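Local coordinates for prepilin (PDB 3FHV), which probably assembles into the type IVb pilus of Salmonella typhi and is implicated in binding the host chloride channel CFTR, at residues T19-I22 against G23-G27. Numbering follows the deposited sequence.
Sequences TNTI and GMMKG
The peptide carbonyl of T21 takes M25 N, which bonds T21 O at 2.8 Å, close to the line of the carbonyl. One residue on, the I22 carbonyl receives K26 N in a more bent bond, with an N-H...O angle of 142°. The two bonds before these, G23 N to T19 O and M24 N to N20 O, complete a run of i to i+4 bonds characteristic of an alpha helix. Side chains follow the same spacing. T21 and M25 run alongside each other; with CG2 of T21 anti to its own N, that methyl lies 4.2 Å from M25 CG, while M25 CG also rests 3.3 Å from T21 O. On the outer side K26 CG sits 3.2 Å from I22 O, and the extended chain slants across I22, its CE 3.8 Å from I22 CG2. T21 OG1 turns back to bond L17 O. N20 ND2 is gripped by A48 O and by V54 O of the second subunit. This is the C-terminal part of helix 8-25, which lies against the antiparallel sheet as in type IV pilins, in a fragment lacking the protein's N-terminal start. Here T21, M24 and M25 pack on helix 36-45 through M39 and L43, the two methionines also on F33, while T21 and I22 meet F89 of strand 88-96.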
ATOM      1  N   THR A  19      -1.975  -5.407   6.357  1.00  7.16           N
ATOM      2  CA  THR A  19      -1.453  -6.276   5.311  1.00  9.05           C
ATOM      3  C   THR A  19       0.076  -6.204   5.243  1.00  8.18           C
ATOM      4  O   THR A  19       0.747  -7.236   5.143  1.00  7.55           O
ATOM      5  CB  THR A  19      -2.065  -5.907   3.941  1.00  9.79           C
ATOM      6  OG1 THR A  19      -3.462  -6.231   3.955  1.00 10.76           O
ATOM      7  CG2 THR A  19      -1.369  -6.677   2.809  1.00 12.67           C
ATOM      8  N   ASN A  20       0.623  -4.990   5.317  1.00  8.24           N
ATOM      9  CA  ASN A  20       2.068  -4.804   5.284  1.00  9.10           C
ATOM     10  C   ASN A  20       2.731  -5.453   6.492  1.00  9.83           C
ATOM     11  O   ASN A  20       3.790  -6.063   6.378  1.00 10.16           O
ATOM     12  CB  ASN A  20       2.426  -3.318   5.250  1.00  8.56           C
ATOM     13  CG  ASN A  20       2.008  -2.653   3.956  1.00  8.21           C
ATOM     14  OD1 ASN A  20       1.955  -3.297   2.912  1.00  7.72           O
ATOM     15  ND2 ASN A  20       1.728  -1.362   4.016  1.00  8.70           N
ATOM     16  N   THR A  21       2.105  -5.307   7.653  1.00  8.56           N
ATOM     17  CA  THR A  21       2.639  -5.895   8.867  1.00  7.94           C
ATOM     18  C   THR A  21       2.645  -7.420   8.769  1.00  9.28           C
ATOM     19  O   THR A  21       3.619  -8.064   9.157  1.00 10.29           O
ATOM     20  CB  THR A  21       1.822  -5.439  10.102  1.00  9.22           C
ATOM     21  OG1 THR A  21       1.846  -4.007  10.178  1.00  6.32           O
ATOM     22  CG2 THR A  21       2.422  -6.009  11.385  1.00  9.51           C
ATOM     23  N   ILE A  22       1.559  -8.004   8.268  1.00  8.77           N
ATOM     24  CA  ILE A  22       1.500  -9.457   8.122  1.00 10.88           C
ATOM     25  C   ILE A  22       2.632  -9.901   7.190  1.00 11.37           C
ATOM     26  O   ILE A  22       3.316 -10.896   7.451  1.00 13.17           O
ATOM     27  CB  ILE A  22       0.130  -9.901   7.557  1.00  9.82           C
ATOM     28  CG1 ILE A  22      -0.940  -9.735   8.641  1.00 10.07           C
ATOM     29  CG2 ILE A  22       0.192 -11.353   7.084  1.00 11.34           C
ATOM     30  CD1 ILE A  22      -2.362  -9.748   8.128  1.00 11.08           C
ATOM     31  N   GLY A  23       2.845  -9.144   6.117  1.00 11.12           N
ATOM     32  CA  GLY A  23       3.907  -9.472   5.177  1.00 12.54           C
ATOM     33  C   GLY A  23       5.273  -9.430   5.844  1.00 15.25           C
ATOM     34  O   GLY A  23       6.102 -10.322   5.648  1.00 15.98           O
ATOM     35  N   MET A  24       5.510  -8.393   6.642  1.00 15.56           N
ATOM     36  CA  MET A  24       6.780  -8.247   7.345  1.00 18.29           C
ATOM     37  C   MET A  24       6.992  -9.346   8.384  1.00 18.21           C
ATOM     38  O   MET A  24       8.091  -9.878   8.510  1.00 18.38           O
ATOM     39  CB  MET A  24       6.854  -6.883   8.038  1.00 18.67           C
ATOM     40  CG  MET A  24       8.122  -6.671   8.853  1.00 22.61           C
ATOM     41  SD  MET A  24       8.212  -5.046   9.638  1.00 26.81           S
ATOM     42  CE  MET A  24       7.373  -5.339  11.141  1.00 25.01           C
ATOM     43  N   MET A  25       5.945  -9.685   9.127  1.00 19.79           N
ATOM     44  CA  MET A  25       6.066 -10.708  10.161  1.00 21.98           C
ATOM     45  C   MET A  25       6.354 -12.104   9.620  1.00 23.46           C
ATOM     46  O   MET A  25       6.966 -12.925  10.304  1.00 22.69           O
ATOM     47  CB  MET A  25       4.810 -10.726  11.041  1.00 22.16           C
ATOM     48  CG  MET A  25       4.659  -9.490  11.917  1.00 22.54           C
ATOM     49  SD  MET A  25       6.056  -9.252  13.046  1.00 28.70           S
ATOM     50  CE  MET A  25       7.158  -8.352  12.038  1.00 22.76           C
ATOM     51  N   LYS A  26       5.923 -12.376   8.395  1.00 24.98           N
ATOM     52  CA  LYS A  26       6.171 -13.682   7.795  1.00 28.30           C
ATOM     53  C   LYS A  26       7.672 -13.916   7.631  1.00 29.54           C
ATOM     54  O   LYS A  26       8.122 -15.055   7.508  1.00 30.44           O
ATOM     55  CB  LYS A  26       5.482 -13.787   6.431  1.00 29.27           C
ATOM     56  CG  LYS A  26       3.975 -13.865   6.518  1.00 32.25           C
ATOM     57  CD  LYS A  26       3.347 -14.076   5.152  1.00 34.13           C
ATOM     58  CE  LYS A  26       1.836 -14.216   5.270  1.00 35.42           C
ATOM     59  NZ  LYS A  26       1.185 -14.352   3.941  1.00 35.30           N
ATOM     60  N   GLY A  27       8.438 -12.829   7.637  1.00 29.72           N
ATOM     61  CA  GLY A  27       9.876 -12.935   7.481  1.00 30.80           C
ATOM     62  C   GLY A  27      10.662 -12.967   8.779  1.00 30.61           C
ATOM     63  O   GLY A  27      11.877 -13.161   8.760  1.00 31.57           O
TER